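Local coordinates for DUF1955 domain-containing protein (Sulfolobus tokodaii, PDB 1WY6) that is of unknown function but folds as an all-helical repeat protein, from a hyperthermophilic archaeon, at residues C83-N88 and E111-E116; Y57-L62 and N87-E92. All blocks are in the same frame, centred on the assembly; numbering follows the deposited sequence.

Both contacts meet at the end of helix 78-86 and share Asn87 and Asn88. Contact 1 joins that helix forward to helix 107-117. Contact 2 joins the turn that follows it back to helix 55-65, the preceding helix in the chain. Their centres lie about 13 Å apart. Contact 1 is partly buried and loose, two aliphatic side chains with a carboxylate at the margin. Contact 2 lies nearer the surface, yet buries more area, and sets one aromatic ring against amide groups. Cys83 CB of contact 1 packs on Phe59 CZ of contact 2 at 3.7 Å. A probable hydrogen bond from Thr89 N to Gly84 O, 2.7 Å, also links them.

Contact 1 of 2, residues C83-N88 and E111-E116; sequences CGVINN and EEIGRE
Val85 points at helix 107-117 and meets the end of the Ile113 side chain. Their methyls, Val85 CG2 and Ile113 CG2, approach to 4.4 Å, a loose apolar contact. The other branch of the valine, CG1, lies 4.4 Å from Glu116 OE1. Glu116 reaches it with an extended chain: CG is anti to the backbone N (chi1 171°), and CD continues the line (chi2 178°). No hydrogen bond joins the two segments. The backbones stay apart, with Val85 CA and Ile113 CA 8.5 Å from each other. Helix 107-117 is the next helix but one after helix 78-86, and packing between such helices is part of how this helical repeat protein is built. Ile113 also packs on Val81 of helix 78-86 and on Ile131 of helix 125-137, while Val85 touches Val123. Glu116 comes close to the like-charged Glu82, which would probably raise the proton affinity of one of the two carboxylates, and further out Glu112 pairs with Lys78, a salt bridge between the same two helices. Helix 78-86 ends in a Schellman motif, where Asn88 takes positive phi (42°). A disulfide from Cys83 to Cys55 ties this helix to helix 55-65.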
ATOM      1  N   CYS A  83      -5.517   0.761   1.967  1.00 14.81           N
ATOM      2  CA  CYS A  83      -5.562   0.783   3.427  1.00 13.47           C
ATOM      3  C   CYS A  83      -5.013   2.111   3.934  1.00 14.36           C
ATOM      4  O   CYS A  83      -5.378   2.578   5.005  1.00 12.60           O
ATOM      5  CB  CYS A  83      -4.775  -0.384   4.010  1.00 15.66           C
ATOM      6  SG  CYS A  83      -5.705  -1.950   3.995  1.00 14.13           S
ATOM      7  N   GLY A  84      -4.129   2.722   3.158  1.00 17.17           N
ATOM      8  CA  GLY A  84      -3.611   4.016   3.554  1.00 16.92           C
ATOM      9  C   GLY A  84      -4.764   5.006   3.498  1.00 18.79           C
ATOM     10  O   GLY A  84      -4.963   5.801   4.417  1.00 20.25           O
ATOM     11  N   VAL A  85      -5.544   4.943   2.421  1.00 20.64           N
ATOM     12  CA  VAL A  85      -6.688   5.836   2.251  1.00 22.29           C
ATOM     13  C   VAL A  85      -7.814   5.552   3.249  1.00 22.96           C
ATOM     14  O   VAL A  85      -8.369   6.475   3.833  1.00 23.92           O
ATOM     15  CB  VAL A  85      -7.260   5.755   0.805  1.00 23.54           C
ATOM     16  CG1 VAL A  85      -8.510   6.640   0.673  1.00 22.75           C
ATOM     17  CG2 VAL A  85      -6.203   6.215  -0.193  1.00 22.32           C
ATOM     18  N   ILE A  86      -8.156   4.279   3.441  1.00 22.38           N
ATOM     19  CA  ILE A  86      -9.220   3.924   4.376  1.00 21.56           C
ATOM     20  C   ILE A  86      -8.821   4.348   5.783  1.00 20.35           C
ATOM     21  O   ILE A  86      -9.623   4.908   6.525  1.00 21.90           O
ATOM     22  CB  ILE A  86      -9.500   2.407   4.364  1.00 23.09           C
ATOM     23  CG1 ILE A  86      -9.971   1.978   2.970  1.00 27.39           C
ATOM     24  CG2 ILE A  86     -10.560   2.064   5.411  1.00 23.20           C
ATOM     25  CD1 ILE A  86     -10.285   0.497   2.847  1.00 30.76           C
ATOM     26  N   ASN A  87      -7.574   4.075   6.143  1.00 18.83           N
ATOM     27  CA  ASN A  87      -7.059   4.444   7.449  1.00 19.50           C
ATOM     28  C   ASN A  87      -6.651   5.921   7.438  1.00 20.76           C
ATOM     29  O   ASN A  87      -6.138   6.437   8.426  1.00 22.13           O
ATOM     30  CB  ASN A  87      -5.843   3.567   7.790  1.00 21.07           C
ATOM     31  CG  ASN A  87      -6.228   2.125   8.115  1.00 16.75           C
ATOM     32  OD1 ASN A  87      -7.215   1.606   7.609  1.00 16.19           O
ATOM     33  ND2 ASN A  87      -5.437   1.477   8.961  1.00 10.41           N
ATOM     34  N   ASN A  88      -6.886   6.592   6.313  1.00 24.05           N
ATOM     35  CA  ASN A  88      -6.521   7.998   6.152  1.00 27.08           C
ATOM     36  C   ASN A  88      -5.153   8.225   6.761  1.00 27.64           C
ATOM     37  O   ASN A  88      -4.913   9.224   7.433  1.00 29.00           O
ATOM     38  CB  ASN A  88      -7.537   8.913   6.838  1.00 27.12           C
ATOM     39  CG  ASN A  88      -7.365  10.365   6.441  1.00 31.49           C
ATOM     40  OD1 ASN A  88      -7.344  10.698   5.255  1.00 29.12           O
ATOM     41  ND2 ASN A  88      -7.249  11.241   7.434  1.00 30.69           N
ATOM     42  N   GLU A 111      -4.620   5.799 -10.974  1.00 14.65           N
ATOM     43  CA  GLU A 111      -5.750   6.655 -11.362  1.00 17.04           C
ATOM     44  C   GLU A 111      -7.014   6.289 -10.590  1.00 15.34           C
ATOM     45  O   GLU A 111      -7.790   7.163 -10.199  1.00 14.28           O
ATOM     46  CB  GLU A 111      -6.031   6.550 -12.859  1.00 17.66           C
ATOM     47  CG  GLU A 111      -4.901   7.046 -13.727  1.00 23.03           C
ATOM     48  CD  GLU A 111      -5.369   7.371 -15.131  1.00 26.15           C
ATOM     49  OE1 GLU A 111      -4.509   7.531 -16.025  1.00 31.20           O
ATOM     50  OE2 GLU A 111      -6.604   7.476 -15.334  1.00 31.85           O
ATOM     51  N   GLU A 112      -7.226   4.994 -10.386  1.00 13.39           N
ATOM     52  CA  GLU A 112      -8.376   4.527  -9.615  1.00 14.33           C
ATOM     53  C   GLU A 112      -8.316   5.139  -8.206  1.00 14.46           C
ATOM     54  O   GLU A 112      -9.301   5.676  -7.705  1.00 13.56           O
ATOM     55  CB  GLU A 112      -8.358   2.997  -9.551  1.00 13.85           C
ATOM     56  CG  GLU A 112      -8.699   2.352 -10.888  1.00 15.51           C
ATOM     57  CD  GLU A 112      -8.226   0.914 -10.993  1.00 17.26           C
ATOM     58  OE1 GLU A 112      -8.006   0.286  -9.936  1.00 14.27           O
ATOM     59  OE2 GLU A 112      -8.082   0.412 -12.135  1.00 15.47           O
ATOM     60  N   ILE A 113      -7.150   5.066  -7.570  1.00  8.99           N
ATOM     61  CA  ILE A 113      -6.984   5.653  -6.238  1.00  8.99           C
ATOM     62  C   ILE A 113      -7.275   7.157  -6.319  1.00  8.99           C
ATOM     63  O   ILE A 113      -7.948   7.726  -5.456  1.00 14.13           O
ATOM     64  CB  ILE A 113      -5.542   5.473  -5.716  1.00  8.99           C
ATOM     65  CG1 ILE A 113      -5.295   4.015  -5.328  1.00  8.99           C
ATOM     66  CG2 ILE A 113      -5.304   6.383  -4.521  1.00  8.99           C
ATOM     67  CD1 ILE A 113      -6.106   3.564  -4.113  1.00  8.99           C
ATOM     68  N   GLY A 114      -6.759   7.789  -7.367  1.00 18.10           N
ATOM     69  CA  GLY A 114      -6.963   9.213  -7.545  1.00 17.71           C
ATOM     70  C   GLY A 114      -8.422   9.627  -7.588  1.00 18.43           C
ATOM     71  O   GLY A 114      -8.807  10.606  -6.953  1.00 15.73           O
ATOM     72  N   ARG A 115      -9.235   8.891  -8.342  1.00 18.28           N
ATOM     73  CA  ARG A 115     -10.659   9.201  -8.459  1.00 21.66           C
ATOM     74  C   ARG A 115     -11.367   8.955  -7.136  1.00 22.62           C
ATOM     75  O   ARG A 115     -12.192   9.755  -6.692  1.00 20.34           O
ATOM     76  CB  ARG A 115     -11.306   8.338  -9.545  1.00 21.76           C
ATOM     77  CG  ARG A 115     -10.650   8.464 -10.901  1.00 25.87           C
ATOM     78  CD  ARG A 115     -11.422   7.698 -11.977  1.00 28.50           C
ATOM     79  NE  ARG A 115     -10.592   7.461 -13.154  1.00 28.28           N
ATOM     80  CZ  ARG A 115      -9.882   6.356 -13.362  1.00 29.84           C
ATOM     81  NH1 ARG A 115      -9.904   5.372 -12.475  1.00 34.17           N
ATOM     82  NH2 ARG A 115      -9.141   6.236 -14.456  1.00 35.74           N
ATOM     83  N   GLU A 116     -11.032   7.828  -6.521  1.00 23.21           N
ATOM     84  CA  GLU A 116     -11.602   7.416  -5.247  1.00 23.38           C
ATOM     85  C   GLU A 116     -11.429   8.456  -4.136  1.00 24.88           C
ATOM     86  O   GLU A 116     -12.353   8.697  -3.356  1.00 25.06           O
ATOM     87  CB  GLU A 116     -10.962   6.093  -4.833  1.00 24.23           C
ATOM     88  CG  GLU A 116     -11.276   5.624  -3.436  1.00 26.89           C
ATOM     89  CD  GLU A 116     -10.620   4.285  -3.147  1.00 29.25           C
ATOM     90  OE1 GLU A 116     -10.667   3.826  -1.986  1.00 43.62           O
ATOM     91  OE2 GLU A 116     -10.059   3.695  -4.096  1.00 29.71           O
TER

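Contact 2 of 2, residues Y57-L62 and N87-E92; sequences YMFQVL and NNTLNE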
ATOM      1  N   TYR A  57      -5.477  -4.384  10.327  1.00 14.35           N
ATOM      2  CA  TYR A  57      -4.293  -5.185  10.660  1.00 13.32           C
ATOM      3  C   TYR A  57      -3.132  -5.144   9.668  1.00 11.63           C
ATOM      4  O   TYR A  57      -1.980  -5.378  10.046  1.00 12.19           O
ATOM      5  CB  TYR A  57      -4.686  -6.663  10.823  1.00 15.40           C
ATOM      6  CG  TYR A  57      -5.914  -6.928  11.664  1.00 14.77           C
ATOM      7  CD1 TYR A  57      -6.076  -6.327  12.913  1.00 13.90           C
ATOM      8  CD2 TYR A  57      -6.907  -7.806  11.220  1.00 11.43           C
ATOM      9  CE1 TYR A  57      -7.201  -6.591  13.705  1.00 11.05           C
ATOM     10  CE2 TYR A  57      -8.030  -8.082  12.001  1.00 14.75           C
ATOM     11  CZ  TYR A  57      -8.172  -7.467  13.244  1.00 15.73           C
ATOM     12  OH  TYR A  57      -9.290  -7.708  14.008  1.00 11.55           O
ATOM     13  N   MET A  58      -3.439  -4.878   8.404  1.00 11.58           N
ATOM     14  CA  MET A  58      -2.428  -4.862   7.354  1.00 11.55           C
ATOM     15  C   MET A  58      -1.068  -4.297   7.754  1.00 12.59           C
ATOM     16  O   MET A  58      -0.050  -4.965   7.606  1.00 11.87           O
ATOM     17  CB  MET A  58      -2.939  -4.112   6.121  1.00 11.39           C
ATOM     18  CG  MET A  58      -1.926  -4.076   4.981  1.00 11.76           C
ATOM     19  SD  MET A  58      -2.550  -3.339   3.461  1.00  9.53           S
ATOM     20  CE  MET A  58      -3.423  -4.720   2.758  1.00 17.40           C
ATOM     21  N   PHE A  59      -1.045  -3.080   8.279  1.00 14.64           N
ATOM     22  CA  PHE A  59       0.220  -2.465   8.650  1.00 16.06           C
ATOM     23  C   PHE A  59       0.936  -3.118   9.829  1.00 16.23           C
ATOM     24  O   PHE A  59       2.161  -3.139   9.864  1.00 18.74           O
ATOM     25  CB  PHE A  59      -0.003  -0.967   8.871  1.00 16.64           C
ATOM     26  CG  PHE A  59      -0.549  -0.268   7.650  1.00 17.58           C
ATOM     27  CD1 PHE A  59      -1.682   0.535   7.732  1.00 17.85           C
ATOM     28  CD2 PHE A  59       0.044  -0.460   6.404  1.00 18.05           C
ATOM     29  CE1 PHE A  59      -2.221   1.131   6.586  1.00 20.37           C
ATOM     30  CE2 PHE A  59      -0.483   0.127   5.257  1.00 17.13           C
ATOM     31  CZ  PHE A  59      -1.620   0.926   5.344  1.00 20.72           C
ATOM     32  N   GLN A  60       0.186  -3.656  10.787  1.00 15.55           N
ATOM     33  CA  GLN A  60       0.794  -4.344  11.933  1.00 18.50           C
ATOM     34  C   GLN A  60       1.530  -5.576  11.405  1.00 17.05           C
ATOM     35  O   GLN A  60       2.619  -5.924  11.866  1.00 16.51           O
ATOM     36  CB  GLN A  60      -0.279  -4.814  12.918  1.00 18.88           C
ATOM     37  CG  GLN A  60      -1.070  -3.710  13.603  1.00 26.48           C
ATOM     38  CD  GLN A  60      -2.269  -4.262  14.368  1.00 37.09           C
ATOM     39  OE1 GLN A  60      -2.159  -5.255  15.095  1.00 38.47           O
ATOM     40  NE2 GLN A  60      -3.418  -3.613  14.209  1.00 34.87           N
ATOM     41  N   VAL A  61       0.906  -6.245  10.440  1.00 16.91           N
ATOM     42  CA  VAL A  61       1.497  -7.428   9.834  1.00 16.30           C
ATOM     43  C   VAL A  61       2.759  -7.048   9.075  1.00 13.90           C
ATOM     44  O   VAL A  61       3.806  -7.661   9.270  1.00 12.73           O
ATOM     45  CB  VAL A  61       0.533  -8.106   8.850  1.00 16.25           C
ATOM     46  CG1 VAL A  61       1.251  -9.242   8.136  1.00 17.96           C
ATOM     47  CG2 VAL A  61      -0.693  -8.632   9.598  1.00 18.79           C
ATOM     48  N   LEU A  62       2.658  -6.035   8.215  1.00 11.84           N
ATOM     49  CA  LEU A  62       3.798  -5.583   7.424  1.00 12.36           C
ATOM     50  C   LEU A  62       4.983  -5.141   8.283  1.00 11.75           C
ATOM     51  O   LEU A  62       6.134  -5.399   7.933  1.00 11.71           O
ATOM     52  CB  LEU A  62       3.385  -4.442   6.488  1.00 11.50           C
ATOM     53  CG  LEU A  62       2.524  -4.840   5.291  1.00 10.70           C
ATOM     54  CD1 LEU A  62       2.158  -3.602   4.489  1.00 16.40           C
ATOM     55  CD2 LEU A  62       3.292  -5.835   4.424  1.00 12.04           C
ATOM     56  N   ASN A  87      -7.574   4.075   6.143  1.00 18.83           N
ATOM     57  CA  ASN A  87      -7.059   4.444   7.449  1.00 19.50           C
ATOM     58  C   ASN A  87      -6.651   5.921   7.438  1.00 20.76           C
ATOM     59  O   ASN A  87      -6.138   6.437   8.426  1.00 22.13           O
ATOM     60  CB  ASN A  87      -5.843   3.567   7.790  1.00 21.07           C
ATOM     61  CG  ASN A  87      -6.228   2.125   8.115  1.00 16.75           C
ATOM     62  OD1 ASN A  87      -7.215   1.606   7.609  1.00 16.19           O
ATOM     63  ND2 ASN A  87      -5.437   1.477   8.961  1.00 10.41           N
ATOM     64  N   ASN A  88      -6.886   6.592   6.313  1.00 24.05           N
ATOM     65  CA  ASN A  88      -6.521   7.998   6.152  1.00 27.08           C
ATOM     66  C   ASN A  88      -5.153   8.225   6.761  1.00 27.64           C
ATOM     67  O   ASN A  88      -4.913   9.224   7.433  1.00 29.00           O
ATOM     68  CB  ASN A  88      -7.537   8.913   6.838  1.00 27.12           C
ATOM     69  CG  ASN A  88      -7.365  10.365   6.441  1.00 31.49           C
ATOM     70  OD1 ASN A  88      -7.344  10.698   5.255  1.00 29.12           O
ATOM     71  ND2 ASN A  88      -7.249  11.241   7.434  1.00 30.69           N
ATOM     72  N   THR A  89      -4.251   7.282   6.527  1.00 28.76           N
ATOM     73  CA  THR A  89      -2.911   7.380   7.070  1.00 28.51           C
ATOM     74  C   THR A  89      -1.850   7.050   6.029  1.00 27.38           C
ATOM     75  O   THR A  89      -1.981   6.102   5.261  1.00 26.98           O
ATOM     76  CB  THR A  89      -2.736   6.428   8.280  1.00 29.62           C
ATOM     77  OG1 THR A  89      -1.491   6.706   8.929  1.00 33.76           O
ATOM     78  CG2 THR A  89      -2.755   4.965   7.826  1.00 28.45           C
ATOM     79  N   LEU A  90      -0.803   7.859   6.011  1.00 24.17           N
ATOM     80  CA  LEU A  90       0.309   7.669   5.100  1.00 24.96           C
ATOM     81  C   LEU A  90       1.435   7.086   5.952  1.00 24.94           C
ATOM     82  O   LEU A  90       1.629   7.506   7.093  1.00 24.46           O
ATOM     83  CB  LEU A  90       0.725   9.018   4.514  1.00 25.47           C
ATOM     84  CG  LEU A  90       1.836   9.059   3.467  1.00 28.57           C
ATOM     85  CD1 LEU A  90       1.468   8.175   2.289  1.00 31.85           C
ATOM     86  CD2 LEU A  90       2.045  10.496   3.011  1.00 30.46           C
ATOM     87  N   ASN A  91       2.154   6.107   5.413  1.00 21.01           N
ATOM     88  CA  ASN A  91       3.261   5.482   6.133  1.00 21.78           C
ATOM     89  C   ASN A  91       4.244   4.897   5.123  1.00 21.71           C
ATOM     90  O   ASN A  91       3.984   4.916   3.920  1.00 22.95           O
ATOM     91  CB  ASN A  91       2.744   4.378   7.058  1.00 22.55           C
ATOM     92  CG  ASN A  91       2.046   3.280   6.304  1.00 19.43           C
ATOM     93  OD1 ASN A  91       2.570   2.774   5.314  1.00 16.20           O
ATOM     94  ND2 ASN A  91       0.856   2.899   6.761  1.00  9.93           N
ATOM     95  N   GLU A  92       5.361   4.363   5.610  1.00 19.18           N
ATOM     96  CA  GLU A  92       6.379   3.812   4.723  1.00 20.34           C
ATOM     97  C   GLU A  92       5.869   2.696   3.813  1.00 17.22           C
ATOM     98  O   GLU A  92       6.348   2.559   2.686  1.00 17.68           O
ATOM     99  CB  GLU A  92       7.575   3.300   5.533  1.00 21.81           C
ATOM    100  CG  GLU A  92       7.254   2.102   6.401  1.00 26.36           C
ATOM    101  CD  GLU A  92       8.468   1.568   7.139  1.00 35.59           C
ATOM    102  OE1 GLU A  92       8.304   0.605   7.921  1.00 33.78           O
ATOM    103  OE2 GLU A  92       9.581   2.110   6.937  1.00 36.76           O
TER
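The amide of Asn91 stands almost upright on one face of the Phe59 ring. Its ND2 sits 3.2 Å above the ring plane, over the centre, and the amide and ring planes are 78° apart. All six ring carbons lie at similar distances from ND2, the nearest being Phe59 CE2 at 3.4 Å from Asn91 ND2. The placement is consistent with an amide N-H directed at the ring's pi face. The Asn91 side chain has CG between the backbone N and the carbonyl carbon (chi1 61°), which brings the amide over the ring while OD1 accepts from Val94 N. Asn87 approaches differently: its ND2 lies at the ring edge, 4.0 Å from Phe59 CE1, with the planes 87° apart. That same ND2 donates to Cys55 O. Thr89 adds a methyl, CG2, 4.1 Å from Phe59 CE1, at an oblique angle. With an alanine in place of Phe59 the Asn91 amide NH2 would probably lose its aromatic partner, and a gap would open beside Val80 and Cys83, which also touch the ring. Residues 87-91 leave helix 78-86 through the Schellman motif at Asn88 and enter helix 92-103 at the Asn91 N-cap, in an all-helical repeat fold.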